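Local structure of farnesyl diphosphate synthase (Rhodobacter capsulatus, 3M0G) at residues 35-40 / 96-101; 117-122 / 138-143. The protein probably condenses farnesyl diphosphate with isopentenyl diphosphate to make geranylgeranyl diphosphate, a magnesium-dependent step toward carotenoids and diterpenes. One frame throughout, in Å; residues are numbered along the deposited sequence.

Contact 1 of 2, residues 35-40 / 96-101; sequences AYAAQG and PTVHKK. Unlike the reference sequence in segment 96-101: K100 (reference Arg).
Y36 spans the gap between helix 29-37 and P96 at the end of strand 95-96, just before helix 98-101, and its phenol is gripped at three places. The hydroxyl OH donates to the backbone O of P96 at 2.6 Å, meeting a lone pair in the carbonyl plane with a C=O...donor angle of 141°; the P96 O also lies near the ring plane, at its edge. With CG anti to the backbone N (chi1 -178°), the ring reaches across to it. The packed side is the buried one: CG2 of V98 rests 3.9 Å from CD2 of Y36 at the ring edge and 4.0 Å from CB of A37, and A37 and V98 both also pack on V79 of helix 60-81. W102 meets the Y36 ring edge-to-face. On the solvent side K101, an exposed residue, lays its extended aliphatic chain over one face, CD standing 3.9 Å from the ring centroid and 22° off the normal, a CH-pi contact made by methylene rather than by charge. A phenylalanine in place of Y36 would probably keep much of this packing but leave the P96 carbonyl without its hydroxyl donor. No other chain of the assembly touches this junction of strand and helix. The chemistry joins one directional bond to apolar contacts, so that helix 29-37 is tied to the backbone just ahead of T97, the N-cap residue.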
loop_
_atom_site.group_PDB
_atom_site.type_symbol
_atom_site.label_atom_id
_atom_site.label_comp_id
_atom_site.label_asym_id
_atom_site.label_seq_id
_atom_site.Cartn_x
_atom_site.Cartn_y
_atom_site.Cartn_z
ATOM N N ALA B 35 -0.704 -6.465 14.702
ATOM C CA ALA B 35 -0.135 -6.050 15.985
ATOM C C ALA B 35 1.153 -6.829 16.276
ATOM O O ALA B 35 2.174 -6.247 16.678
ATOM C CB ALA B 35 -1.161 -6.241 17.110
ATOM N N TYR B 36 1.098 -8.138 16.037
ATOM C CA TYR B 36 2.242 -9.049 16.250
ATOM C C TYR B 36 3.418 -8.677 15.338
ATOM O O TYR B 36 4.561 -8.629 15.780
ATOM C CB TYR B 36 1.781 -10.489 16.007
ATOM C CG TYR B 36 2.808 -11.575 16.235
ATOM C CD1 TYR B 36 2.997 -12.126 17.506
ATOM C CD2 TYR B 36 3.561 -12.089 15.168
ATOM C CE1 TYR B 36 3.933 -13.125 17.718
ATOM C CE2 TYR B 36 4.503 -13.094 15.372
ATOM C CZ TYR B 36 4.677 -13.605 16.646
ATOM O OH TYR B 36 5.593 -14.599 16.855
ATOM N N ALA B 37 3.116 -8.379 14.072
ATOM C CA ALA B 37 4.145 -8.075 13.060
ATOM C C ALA B 37 4.833 -6.753 13.327
ATOM O O ALA B 37 6.019 -6.598 13.052
ATOM C CB ALA B 37 3.542 -8.073 11.685
ATOM N N ALA B 38 4.087 -5.811 13.888
ATOM C CA ALA B 38 4.597 -4.476 14.163
ATOM C C ALA B 38 5.237 -4.315 15.543
ATOM O O ALA B 38 5.712 -3.237 15.866
ATOM C CB ALA B 38 3.477 -3.447 13.952
ATOM N N GLN B 39 5.254 -5.386 16.341
ATOM C CA GLN B 39 5.843 -5.379 17.680
ATOM C C GLN B 39 7.358 -5.532 17.594
ATOM O O GLN B 39 7.868 -6.316 16.781
ATOM C CB GLN B 39 5.267 -6.522 18.536
ATOM C CG GLN B 39 3.941 -6.229 19.216
ATOM C CD GLN B 39 3.184 -7.487 19.682
ATOM O OE1 GLN B 39 3.775 -8.554 19.913
ATOM N NE2 GLN B 39 1.874 -7.354 19.838
ATOM N N GLY B 40 8.072 -4.783 18.431
ATOM C CA GLY B 40 9.519 -4.954 18.588
ATOM C C GLY B 40 10.358 -4.455 17.425
ATOM O O GLY B 40 9.871 -3.711 16.577
ATOM N N PRO B 96 7.970 -17.373 16.242
ATOM C CA PRO B 96 7.298 -17.815 15.012
ATOM C C PRO B 96 6.885 -16.635 14.134
ATOM O O PRO B 96 6.544 -15.558 14.649
ATOM C CB PRO B 96 6.050 -18.519 15.529
ATOM C CG PRO B 96 6.408 -18.941 16.937
ATOM C CD PRO B 96 7.257 -17.838 17.451
ATOM N N THR B 97 6.920 -16.830 12.824
ATOM C CA THR B 97 6.557 -15.755 11.907
ATOM C C THR B 97 5.045 -15.664 11.815
ATOM O O THR B 97 4.330 -16.499 12.382
ATOM C CB THR B 97 7.181 -15.941 10.500
ATOM O OG1 THR B 97 6.962 -17.283 10.052
ATOM C CG2 THR B 97 8.674 -15.639 10.535
ATOM N N VAL B 98 4.546 -14.641 11.125
ATOM C CA VAL B 98 3.096 -14.456 11.038
ATOM C C VAL B 98 2.449 -15.627 10.314
ATOM O O VAL B 98 1.433 -16.157 10.766
ATOM C CB VAL B 98 2.711 -13.140 10.373
ATOM C CG1 VAL B 98 1.219 -13.141 10.008
ATOM C CG2 VAL B 98 3.028 -11.983 11.308
ATOM N N HIS B 99 3.044 -16.020 9.192
ATOM C CA HIS B 99 2.497 -17.095 8.375
ATOM C C HIS B 99 2.549 -18.451 9.123
ATOM O O HIS B 99 1.709 -19.310 8.890
ATOM C CB HIS B 99 3.166 -17.144 7.004
ATOM C CG HIS B 99 4.417 -17.961 6.961
ATOM N ND1 HIS B 99 5.665 -17.432 7.206
ATOM C CD2 HIS B 99 4.610 -19.271 6.685
ATOM C CE1 HIS B 99 6.572 -18.385 7.095
ATOM N NE2 HIS B 99 5.956 -19.509 6.778
ATOM N N LYS B 100 3.513 -18.617 10.025
ATOM C CA LYS B 100 3.564 -19.809 10.890
ATOM C C LYS B 100 2.569 -19.765 12.054
ATOM O O LYS B 100 1.982 -20.778 12.394
ATOM C CB LYS B 100 4.982 -20.062 11.426
ATOM C CG LYS B 100 6.011 -20.342 10.348
ATOM C CD LYS B 100 5.724 -21.651 9.615
ATOM C CE LYS B 100 6.320 -22.835 10.373
ATOM N NZ LYS B 100 6.519 -24.017 9.486
ATOM N N LYS B 101 2.403 -18.599 12.673
ATOM C CA LYS B 101 1.497 -18.445 13.824
ATOM C C LYS B 101 0.015 -18.393 13.418
ATOM O O LYS B 101 -0.859 -18.842 14.171
ATOM C CB LYS B 101 1.906 -17.224 14.667
ATOM C CG LYS B 101 1.095 -17.012 15.952
ATOM C CD LYS B 101 1.704 -15.935 16.845
ATOM C CE LYS B 101 0.781 -15.590 18.015
ATOM N NZ LYS B 101 0.717 -16.672 19.051
#

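Contact 2 of 2, residues 117-122 / 138-143; sequences LAFELC and AALAQA
Helix 117-121 and helix 138-143 run nearly antiparallel, at 155° with their axes 10.6 Å apart, and F119 and L140 are the residues whose CA atoms come nearest, at 7.9 Å. That separation is bridged mainly by side chains, with no hydrogen bond across. L140 points at the opposing helix; its chi1 near trans (-176°) turns the branch toward helix 117-121, and chi2 places the CD2 methyl among A118, F119 and C122. CD2 lies over one face of the F119 ring, 3.9 Å from the centroid and 17° off the normal, a CH-pi contact displaced toward the rim. The same methyl touches SG of C122 at 3.6 Å and lies 4.1 Å from CB of A118, so one branch of a leucine serves three partners. The ring of F119 meets the next residue differently: its CZ comes edge-on to A141, with CA 3.7 Å away near the ring plane. Every residue that touches here is buried. Beyond the pair, F185 of helix 168-194 packs on L140, A72 of helix 60-81 on A118, and F119 stacks on F119 of the second subunit, which also brings its E120 against A141. Near-antiparallel helix packing of this kind is characteristic of the all-helical isoprenoid synthase fold of polyprenyl synthetases, and here it extends directly into the dimer interface.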
loop_
_atom_site.group_PDB
_atom_site.type_symbol
_atom_site.label_atom_id
_atom_site.label_comp_id
_atom_site.label_asym_id
_atom_site.label_seq_id
_atom_site.Cartn_x
_atom_site.Cartn_y
_atom_site.Cartn_z
ATOM N N LEU B 117 -2.091 0.811 6.328
ATOM C CA LEU B 117 -1.925 1.565 7.574
ATOM C C LEU B 117 -0.825 2.629 7.477
ATOM O O LEU B 117 -1.026 3.775 7.954
ATOM C CB LEU B 117 -1.659 0.624 8.774
ATOM C CG LEU B 117 -1.715 1.253 10.178
ATOM C CD1 LEU B 117 -3.121 1.795 10.489
ATOM C CD2 LEU B 117 -1.344 0.215 11.230
ATOM N N ALA B 118 0.334 2.244 6.931
ATOM C CA ALA B 118 1.455 3.169 6.700
ATOM C C ALA B 118 1.021 4.457 5.973
ATOM O O ALA B 118 1.340 5.566 6.416
ATOM C CB ALA B 118 2.594 2.496 5.919
ATOM N N PHE B 119 0.310 4.303 4.870
ATOM C CA PHE B 119 -0.224 5.446 4.096
ATOM C C PHE B 119 -1.264 6.289 4.839
ATOM O O PHE B 119 -1.307 7.530 4.682
ATOM C CB PHE B 119 -0.692 4.994 2.696
ATOM C CG PHE B 119 0.455 4.767 1.741
ATOM C CD1 PHE B 119 1.172 5.856 1.228
ATOM C CD2 PHE B 119 0.851 3.481 1.398
ATOM C CE1 PHE B 119 2.258 5.664 0.380
ATOM C CE2 PHE B 119 1.948 3.262 0.530
ATOM C CZ PHE B 119 2.631 4.357 0.005
ATOM N N GLU B 120 -2.073 5.632 5.669
ATOM C CA GLU B 120 -3.135 6.308 6.409
ATOM C C GLU B 120 -2.471 7.228 7.426
ATOM O O GLU B 120 -2.849 8.384 7.598
ATOM C CB GLU B 120 -4.016 5.285 7.129
ATOM C CG GLU B 120 -5.168 5.904 7.933
ATOM C CD GLU B 120 -6.301 4.914 8.211
ATOM O OE1 GLU B 120 -6.119 3.990 9.041
ATOM O OE2 GLU B 120 -7.385 5.074 7.615
ATOM N N LEU B 121 -1.465 6.681 8.089
ATOM C CA LEU B 121 -0.641 7.408 9.051
ATOM C C LEU B 121 -0.038 8.694 8.504
ATOM O O LEU B 121 0.076 9.663 9.231
ATOM C CB LEU B 121 0.465 6.487 9.565
ATOM C CG LEU B 121 -0.121 5.396 10.451
ATOM C CD1 LEU B 121 0.920 4.334 10.719
ATOM C CD2 LEU B 121 -0.603 6.039 11.717
ATOM N N CYS B 122 0.388 8.669 7.251
ATOM C CA CYS B 122 0.902 9.864 6.546
ATOM C C CYS B 122 -0.092 11.024 6.417
ATOM O O CYS B 122 0.294 12.137 6.037
ATOM C CB CYS B 122 1.408 9.467 5.156
ATOM S SG CYS B 122 2.973 8.495 5.213
ATOM N N ALA B 138 3.910 10.844 -1.273
ATOM C CA ALA B 138 4.623 10.652 -2.540
ATOM C C ALA B 138 5.991 10.015 -2.289
ATOM O O ALA B 138 6.391 9.108 -2.998
ATOM C CB ALA B 138 4.769 11.979 -3.317
ATOM N N ALA B 139 6.679 10.484 -1.255
ATOM C CA ALA B 139 8.013 10.005 -0.930
ATOM C C ALA B 139 7.993 8.566 -0.449
ATOM O O ALA B 139 8.875 7.803 -0.808
ATOM C CB ALA B 139 8.684 10.927 0.107
ATOM N N LEU B 140 6.975 8.201 0.334
ATOM C CA LEU B 140 6.793 6.835 0.848
ATOM C C LEU B 140 6.479 5.896 -0.287
ATOM O O LEU B 140 7.023 4.786 -0.360
ATOM C CB LEU B 140 5.650 6.783 1.884
ATOM C CG LEU B 140 5.374 5.449 2.603
ATOM C CD1 LEU B 140 6.641 4.849 3.251
ATOM C CD2 LEU B 140 4.215 5.506 3.597
ATOM N N ALA B 141 5.617 6.353 -1.185
ATOM C CA ALA B 141 5.243 5.553 -2.353
ATOM C C ALA B 141 6.404 5.308 -3.301
ATOM O O ALA B 141 6.571 4.198 -3.816
ATOM C CB ALA B 141 4.071 6.189 -3.083
ATOM N N GLN B 142 7.180 6.344 -3.589
ATOM C CA GLN B 142 8.377 6.173 -4.421
ATOM C C GLN B 142 9.323 5.110 -3.843
ATOM O O GLN B 142 9.827 4.243 -4.564
ATOM C CB GLN B 142 9.098 7.514 -4.601
ATOM C CG GLN B 142 8.461 8.388 -5.680
ATOM C CD GLN B 142 8.806 9.861 -5.539
ATOM O OE1 GLN B 142 9.959 10.231 -5.299
ATOM N NE2 GLN B 142 7.792 10.719 -5.687
ATOM N N ALA B 143 9.551 5.189 -2.541
ATOM C CA ALA B 143 10.521 4.335 -1.873
ATOM C C ALA B 143 10.067 2.868 -1.766
ATOM O O ALA B 143 10.899 1.951 -1.769
ATOM C CB ALA B 143 10.883 4.929 -0.494
#

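In the fold
Both contacts belong to the polyprenyl synthetase region of the chain and come in series along it, contact 1 closing before contact 2 opens. Their centres lie 22 Å apart, and the nearest atoms, about 7 Å apart, do not touch. Helix 104-121 connects them: it follows helix 98-101 in the chain, receives A37 and V98 of contact 1 on its side and supplies residues 117-121 to contact 2. Contact 1 is partly buried and meets no other chain of the assembly, whereas contact 2 is buried and reaches the second subunit. Helix 104-121 thus runs from a peripheral strand-to-helix junction to the dimer interface, with helix 60-81 packed beside both contacts.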